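PDB 2YOC: pullulanase from Klebsiella oxytoca, which hydrolyses the alpha-1,6-glucosidic linkages of pullulan and related branched alpha-glucans, and is a cargo of a type 2 secretion system. Local coordinates for residues 541-545 with 878-884; 481-485 with 883-887. One frame throughout, in Å; residues are numbered along the deposited sequence.

Contact 1 of 2, residues 541-545 with 878-884. With CA (calcium ion), chain L.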
ATOM      1  N   ASP B 541       0.839  13.875  52.777  1.00 81.19           N
ATOM      2  CA  ASP B 541       2.247  13.526  52.594  1.00 81.91           C
ATOM      3  C   ASP B 541       3.053  14.692  51.957  1.00 85.52           C
ATOM      4  O   ASP B 541       2.507  15.787  51.705  1.00 85.45           O
ATOM      5  CB  ASP B 541       2.426  12.147  51.887  1.00 84.34           C
ATOM      6  CG  ASP B 541       2.097  12.015  50.391  1.00109.04           C
ATOM      7  OD1 ASP B 541       1.687  13.028  49.764  1.00110.64           O
ATOM      8  OD2 ASP B 541       2.230  10.889  49.850  1.00120.62           O
ATOM      9  N   SER B 542       4.358  14.455  51.750  1.00 80.44           N
ATOM     10  CA  SER B 542       5.303  15.375  51.135  1.00 78.40           C
ATOM     11  C   SER B 542       5.548  14.940  49.667  1.00 84.46           C
ATOM     12  O   SER B 542       6.344  15.558  48.923  1.00 84.62           O
ATOM     13  CB  SER B 542       6.603  15.355  51.928  1.00 78.71           C
ATOM     14  OG  SER B 542       6.422  15.860  53.240  1.00 82.79           O
ATOM     15  N   TYR B 543       4.816  13.880  49.255  1.00 80.74           N
ATOM     16  CA  TYR B 543       4.937  13.263  47.943  1.00 79.21           C
ATOM     17  C   TYR B 543       3.940  13.685  46.867  1.00 82.50           C
ATOM     18  O   TYR B 543       2.750  13.378  46.938  1.00 85.16           O
ATOM     19  CB  TYR B 543       5.002  11.722  48.043  1.00 79.42           C
ATOM     20  CG  TYR B 543       5.585  11.107  46.798  1.00 77.85           C
ATOM     21  CD1 TYR B 543       4.824  10.982  45.635  1.00 79.68           C
ATOM     22  CD2 TYR B 543       6.915  10.713  46.754  1.00 77.40           C
ATOM     23  CE1 TYR B 543       5.384  10.500  44.452  1.00 80.69           C
ATOM     24  CE2 TYR B 543       7.486  10.224  45.578  1.00 77.61           C
ATOM     25  CZ  TYR B 543       6.715  10.116  44.429  1.00 86.88           C
ATOM     26  OH  TYR B 543       7.274   9.642  43.266  1.00 90.94           O
ATOM     27  N   ASN B 544       4.470  14.304  45.830  1.00 74.85           N
ATOM     28  CA  ASN B 544       3.776  14.645  44.605  1.00 72.73           C
ATOM     29  C   ASN B 544       4.855  14.817  43.557  1.00 77.12           C
ATOM     30  O   ASN B 544       5.973  15.212  43.902  1.00 76.60           O
ATOM     31  CB  ASN B 544       2.906  15.891  44.700  1.00 63.03           C
ATOM     32  CG  ASN B 544       1.963  15.978  43.522  1.00 79.26           C
ATOM     33  OD1 ASN B 544       2.365  16.169  42.369  1.00 74.20           O
ATOM     34  ND2 ASN B 544       0.692  15.741  43.750  1.00 73.39           N
ATOM     35  N   TRP B 545       4.548  14.459  42.290  1.00 72.92           N
ATOM     36  CA  TRP B 545       5.485  14.646  41.186  1.00 71.64           C
ATOM     37  C   TRP B 545       5.738  16.157  41.046  1.00 77.59           C
ATOM     38  O   TRP B 545       6.898  16.588  40.990  1.00 78.17           O
ATOM     39  CB  TRP B 545       4.885  14.092  39.907  1.00 69.20           C
ATOM     40  CG  TRP B 545       4.876  12.597  39.802  1.00 69.73           C
ATOM     41  CD1 TRP B 545       5.560  11.702  40.576  1.00 73.15           C
ATOM     42  CD2 TRP B 545       4.218  11.828  38.787  1.00 69.05           C
ATOM     43  NE1 TRP B 545       5.322  10.414  40.140  1.00 72.56           N
ATOM     44  CE2 TRP B 545       4.506  10.464  39.036  1.00 73.36           C
ATOM     45  CE3 TRP B 545       3.370  12.158  37.711  1.00 69.83           C
ATOM     46  CZ2 TRP B 545       3.986   9.433  38.242  1.00 72.60           C
ATOM     47  CZ3 TRP B 545       2.828  11.133  36.946  1.00 71.45           C
ATOM     48  CH2 TRP B 545       3.150   9.792  37.199  1.00 72.58           C
ATOM     49  N   ASP B 878      -0.527   5.435  37.481  1.00 82.97           N
ATOM     50  CA  ASP B 878      -0.289   6.876  37.674  1.00 82.41           C
ATOM     51  C   ASP B 878       0.180   7.237  39.081  1.00 82.68           C
ATOM     52  O   ASP B 878      -0.548   7.900  39.823  1.00 83.97           O
ATOM     53  CB  ASP B 878      -1.530   7.690  37.260  1.00 84.45           C
ATOM     54  CG  ASP B 878      -1.189   9.057  36.722  1.00 96.27           C
ATOM     55  OD1 ASP B 878      -0.100   9.200  36.072  1.00 96.74           O
ATOM     56  OD2 ASP B 878      -2.021   9.971  36.880  1.00 99.97           O
ATOM     57  N   SER B 879       1.406   6.837  39.420  1.00 74.20           N
ATOM     58  CA  SER B 879       2.008   7.007  40.743  1.00 72.47           C
ATOM     59  C   SER B 879       2.228   8.421  41.292  1.00 77.34           C
ATOM     60  O   SER B 879       2.898   8.546  42.312  1.00 75.15           O
ATOM     61  CB  SER B 879       3.275   6.167  40.860  1.00 71.47           C
ATOM     62  OG  SER B 879       4.314   6.668  40.040  1.00 67.07           O
ATOM     63  N   TYR B 880       1.640   9.475  40.663  1.00 77.67           N
ATOM     64  CA  TYR B 880       1.786  10.874  41.105  1.00 79.30           C
ATOM     65  C   TYR B 880       1.494  11.141  42.580  1.00 86.01           C
ATOM     66  O   TYR B 880       2.213  11.913  43.209  1.00 85.43           O
ATOM     67  CB  TYR B 880       1.104  11.883  40.170  1.00 81.43           C
ATOM     68  CG  TYR B 880      -0.390  12.009  40.336  1.00 87.18           C
ATOM     69  CD1 TYR B 880      -1.258  11.133  39.693  1.00 90.39           C
ATOM     70  CD2 TYR B 880      -0.944  13.033  41.104  1.00 88.94           C
ATOM     71  CE1 TYR B 880      -2.640  11.247  39.837  1.00 93.30           C
ATOM     72  CE2 TYR B 880      -2.324  13.161  41.250  1.00 90.54           C
ATOM     73  CZ  TYR B 880      -3.171  12.263  40.619  1.00 99.68           C
ATOM     74  OH  TYR B 880      -4.538  12.382  40.754  1.00101.83           O
ATOM     75  N   ASP B 881       0.453  10.507  43.129  1.00 84.99           N
ATOM     76  CA  ASP B 881       0.162  10.652  44.541  1.00 86.21           C
ATOM     77  C   ASP B 881      -0.070   9.285  45.121  1.00 92.17           C
ATOM     78  O   ASP B 881      -1.159   8.979  45.600  1.00 94.26           O
ATOM     79  CB  ASP B 881      -0.969  11.664  44.837  1.00 88.14           C
ATOM     80  CG  ASP B 881      -0.690  12.554  46.057  1.00 95.80           C
ATOM     81  OD1 ASP B 881       0.079  12.109  46.972  1.00 92.54           O
ATOM     82  OD2 ASP B 881      -1.243  13.687  46.110  1.00104.30           O
ATOM     83  N   SER B 882       0.957   8.431  44.993  1.00 86.88           N
ATOM     84  CA  SER B 882       0.975   7.071  45.524  1.00 86.56           C
ATOM     85  C   SER B 882       2.096   6.974  46.549  1.00 88.22           C
ATOM     86  O   SER B 882       2.455   5.881  47.005  1.00 89.85           O
ATOM     87  CB  SER B 882       1.075   6.034  44.409  1.00 90.14           C
ATOM     88  OG  SER B 882      -0.200   5.854  43.810  1.00100.49           O
ATOM     89  N   GLY B 883       2.599   8.153  46.924  1.00 80.81           N
ATOM     90  CA  GLY B 883       3.582   8.375  47.976  1.00 79.35           C
ATOM     91  C   GLY B 883       4.870   7.596  47.944  1.00 78.79           C
ATOM     92  O   GLY B 883       5.223   6.987  46.935  1.00 75.33           O
ATOM     93  N   ASP B 884       5.584   7.644  49.075  1.00 77.22           N
ATOM     94  CA  ASP B 884       6.859   6.966  49.280  1.00 77.96           C
ATOM     95  C   ASP B 884       6.702   5.451  49.089  1.00 82.91           C
ATOM     96  O   ASP B 884       7.604   4.816  48.540  1.00 81.26           O
ATOM     97  CB  ASP B 884       7.413   7.267  50.687  1.00 81.38           C
ATOM     98  CG  ASP B 884       7.816   8.709  50.957  1.00 95.69           C
ATOM     99  OD1 ASP B 884       8.389   9.348  50.045  1.00 96.01           O
ATOM    100  OD2 ASP B 884       7.617   9.177  52.109  1.00103.24           O
TER
HETATM  101 CA    CA L2076       0.421  14.877  48.350  1.00106.30          CA
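Y543, N544 and W545 run antiparallel to G883, D881 and Y880, with facing CA atoms a little over 5 Å apart, yet no hydrogen bond joins the two segments. In the (beta/alpha)8 barrel of this pullulanase, segment 878-884 belongs to the excursion after the eighth barrel strand, while Y543, N544 and W545 open the YNWGYDP sequence known from type I pullulanases. Side chains laid on backbone do most of the joining. The indole of W545 lies flat over Y880, whose CA sits 3.5 Å from the centroid of its five-membered ring in a CH-pi contact only 13° off the normal. S879 OG meets the indole edge near its plane; serine suits the place because its hydroxyl also serves two polar neighbours, N887 and K873. With CG anti to the backbone N (chi1 -161°), the Y543 ring is laid over G883, its CG 3.6 Å from G883 CA, and the phenol OH is hydrogen-bonded to D421. The same ring stacks with H418. Glycine suits position 883 because its phi is positive. N544 offers its CA-H to the carbonyl of Y880, at 3.4 Å between N544 CA and Y880 O, while its OD1 takes the backbone N-H of G546. At the acidic end, D541 and A538 O bind a calcium ion. The carboxylate of D881 lies nearly parallel to that of D541, the planes 19° apart and the chains running opposite ways. D881 OD2 is 3.0 Å from the calcium without counting as a ligand, and the ion's charge probably eases the repulsion between the two acids. Calcium prefers hard oxygen ligands, and D541 supplies one through OD1, 2.6 Å from the metal.

Contact 2 of 2, residues 481-485 with 883-887; sequences ADIQQ and GDWFN
D482, which faces D884 across this contact, gives its backbone N-H to Q485 OE1 in a nearly straight bond, 2.9 Å from D482 N and in the carbonyl plane. Q485 turns its amide to the start of a type I beta turn to make it, and the turn is closed by Q485 N to D482 O at 3.0 Å. From this turn Q484 reaches D884, whose OD1 is held in a salt bridge by R420. The bond from Q484 NE2 to D884 OD2 is weak, at 3.5 Å and 149° at the hydrogen, and Q484 OE1 is about equally near that oxygen, so the amide makes a loose contact. A bend at chi2 (78°) brings it there; the two side chains cross at about a right angle, the amide plane turned 60° from the carboxylate. D482 OD1, which accepts the backbone N-H of S542, lies 4.4 Å from D884 OD2, a like-charge approach that R420 probably softens. Beside this polar pair lies an apolar one. I483 sends CD1 to within 3.9 Å of D884 CB, and the same methyl approaches the indole edge of W885, 4.1 Å from CE3. A branched aliphatic chain suits the spot, since I483 also touches W425, L516 and V537. The indole N-H of W885 is taken by V900 O. Altogether, a beta turn from the pullulanase Ins region rests on the short helix 883-886, which follows the last strand of the (beta/alpha)8 barrel.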
ATOM      1  N   ALA B 481       2.440  14.889  57.376  1.00 97.99           N
ATOM      2  CA  ALA B 481       2.893  13.660  58.033  1.00 98.49           C
ATOM      3  C   ALA B 481       3.313  12.615  56.993  1.00101.44           C
ATOM      4  O   ALA B 481       2.569  12.351  56.045  1.00100.27           O
ATOM      5  CB  ALA B 481       1.797  13.101  58.907  1.00100.67           C
ATOM      6  N   ASP B 482       4.507  12.033  57.160  1.00 97.61           N
ATOM      7  CA  ASP B 482       4.992  10.996  56.249  1.00 95.85           C
ATOM      8  C   ASP B 482       5.065   9.635  56.943  1.00 99.65           C
ATOM      9  O   ASP B 482       5.035   9.557  58.177  1.00101.76           O
ATOM     10  CB  ASP B 482       6.320  11.390  55.595  1.00 96.57           C
ATOM     11  CG  ASP B 482       6.229  12.670  54.791  1.00107.07           C
ATOM     12  OD1 ASP B 482       5.560  12.661  53.742  1.00106.71           O
ATOM     13  OD2 ASP B 482       6.814  13.683  55.226  1.00114.16           O
ATOM     14  N   ILE B 483       5.122   8.562  56.142  1.00 93.33           N
ATOM     15  CA  ILE B 483       5.140   7.167  56.588  1.00 92.47           C
ATOM     16  C   ILE B 483       6.240   6.822  57.591  1.00 99.66           C
ATOM     17  O   ILE B 483       6.054   5.923  58.414  1.00103.05           O
ATOM     18  CB  ILE B 483       5.042   6.160  55.416  1.00 93.25           C
ATOM     19  CG1 ILE B 483       6.281   6.215  54.510  1.00 91.65           C
ATOM     20  CG2 ILE B 483       3.741   6.346  54.628  1.00 92.26           C
ATOM     21  CD1 ILE B 483       6.481   5.019  53.736  1.00 94.69           C
ATOM     22  N   GLN B 484       7.353   7.562  57.552  1.00 95.57           N
ATOM     23  CA  GLN B 484       8.521   7.412  58.429  1.00 96.55           C
ATOM     24  C   GLN B 484       8.175   7.684  59.893  1.00102.14           C
ATOM     25  O   GLN B 484       8.797   7.118  60.789  1.00102.14           O
ATOM     26  CB  GLN B 484       9.639   8.384  57.981  1.00 97.14           C
ATOM     27  CG  GLN B 484      10.320   8.010  56.649  1.00118.01           C
ATOM     28  CD  GLN B 484       9.541   8.350  55.384  1.00138.37           C
ATOM     29  OE1 GLN B 484       8.999   9.453  55.217  1.00136.98           O
ATOM     30  NE2 GLN B 484       9.522   7.428  54.434  1.00123.72           N
ATOM     31  N   GLN B 485       7.162   8.539  60.109  1.00100.35           N
ATOM     32  CA  GLN B 485       6.692   9.045  61.397  1.00102.27           C
ATOM     33  C   GLN B 485       5.569   8.221  62.051  1.00109.77           C
ATOM     34  O   GLN B 485       4.870   7.486  61.343  1.00110.75           O
ATOM     35  CB  GLN B 485       6.256  10.511  61.221  1.00103.24           C
ATOM     36  CG  GLN B 485       7.393  11.413  60.737  1.00106.86           C
ATOM     37  CD  GLN B 485       6.914  12.767  60.306  1.00111.02           C
ATOM     38  OE1 GLN B 485       6.136  12.928  59.356  1.00101.46           O
ATOM     39  NE2 GLN B 485       7.409  13.777  60.977  1.00103.52           N
ATOM     40  N   GLY B 883       2.599   8.153  46.924  1.00 80.81           N
ATOM     41  CA  GLY B 883       3.582   8.375  47.976  1.00 79.35           C
ATOM     42  C   GLY B 883       4.870   7.596  47.944  1.00 78.79           C
ATOM     43  O   GLY B 883       5.223   6.987  46.935  1.00 75.33           O
ATOM     44  N   ASP B 884       5.584   7.644  49.075  1.00 77.22           N
ATOM     45  CA  ASP B 884       6.859   6.966  49.280  1.00 77.96           C
ATOM     46  C   ASP B 884       6.702   5.451  49.089  1.00 82.91           C
ATOM     47  O   ASP B 884       7.604   4.816  48.540  1.00 81.26           O
ATOM     48  CB  ASP B 884       7.413   7.267  50.687  1.00 81.38           C
ATOM     49  CG  ASP B 884       7.816   8.709  50.957  1.00 95.69           C
ATOM     50  OD1 ASP B 884       8.389   9.348  50.045  1.00 96.01           O
ATOM     51  OD2 ASP B 884       7.617   9.177  52.109  1.00103.24           O
ATOM     52  N   TRP B 885       5.546   4.884  49.522  1.00 81.67           N
ATOM     53  CA  TRP B 885       5.267   3.457  49.424  1.00 82.00           C
ATOM     54  C   TRP B 885       5.428   2.861  48.029  1.00 85.08           C
ATOM     55  O   TRP B 885       6.305   2.022  47.835  1.00 84.56           O
ATOM     56  CB  TRP B 885       3.904   3.106  50.008  1.00 81.87           C
ATOM     57  CG  TRP B 885       3.773   1.643  50.351  1.00 83.99           C
ATOM     58  CD1 TRP B 885       3.035   0.704  49.691  1.00 86.84           C
ATOM     59  CD2 TRP B 885       4.437   0.953  51.421  1.00 84.86           C
ATOM     60  NE1 TRP B 885       3.182  -0.525  50.297  1.00 86.92           N
ATOM     61  CE2 TRP B 885       4.022  -0.397  51.371  1.00 88.78           C
ATOM     62  CE3 TRP B 885       5.335   1.351  52.432  1.00 86.59           C
ATOM     63  CZ2 TRP B 885       4.480  -1.351  52.279  1.00 89.17           C
ATOM     64  CZ3 TRP B 885       5.777   0.407  53.343  1.00 88.99           C
ATOM     65  CH2 TRP B 885       5.358  -0.928  53.257  1.00 90.29           C
ATOM     66  N   PHE B 886       4.603   3.289  47.066  1.00 81.29           N
ATOM     67  CA  PHE B 886       4.647   2.735  45.714  1.00 80.34           C
ATOM     68  C   PHE B 886       5.819   3.168  44.844  1.00 80.74           C
ATOM     69  O   PHE B 886       6.328   2.363  44.070  1.00 80.21           O
ATOM     70  CB  PHE B 886       3.298   2.894  45.002  1.00 82.45           C
ATOM     71  CG  PHE B 886       2.227   2.036  45.623  1.00 85.55           C
ATOM     72  CD1 PHE B 886       2.078   0.703  45.253  1.00 89.98           C
ATOM     73  CD2 PHE B 886       1.397   2.544  46.614  1.00 89.56           C
ATOM     74  CE1 PHE B 886       1.099  -0.105  45.853  1.00 92.81           C
ATOM     75  CE2 PHE B 886       0.424   1.737  47.222  1.00 93.94           C
ATOM     76  CZ  PHE B 886       0.279   0.418  46.833  1.00 92.45           C
ATOM     77  N   ASN B 887       6.272   4.414  45.005  1.00 74.68           N
ATOM     78  CA  ASN B 887       7.363   5.010  44.240  1.00 71.21           C
ATOM     79  C   ASN B 887       8.736   4.774  44.866  1.00 74.29           C
ATOM     80  O   ASN B 887       9.688   5.500  44.588  1.00 74.32           O
ATOM     81  CB  ASN B 887       7.085   6.493  44.084  1.00 64.98           C
ATOM     82  CG  ASN B 887       6.014   6.789  43.096  1.00 69.72           C
ATOM     83  OD1 ASN B 887       6.272   6.940  41.893  1.00 82.53           O
ATOM     84  ND2 ASN B 887       4.816   6.981  43.595  1.00 45.85           N
TER

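How the contacts relate
Both contacts are largely buried and end on the same helix, 883-886, sharing G883 and D884; their centres lie 8 Å apart. Contact 1 is closer to the centre of the chain and larger, relying on aromatic rings over backbone and on a calcium-bound aspartate. Contact 2, farther out, is a smaller patch in which a methyl group and a weak amide bond do the work. Two probable hydrogen bonds tie them together: S542 N to D482 OD1 at 2.9 Å, and S879 OG with N887 OD1 at 2.7 Å. Thus two loops inserted between the second and third barrel strands pack on one excursion beyond the eighth.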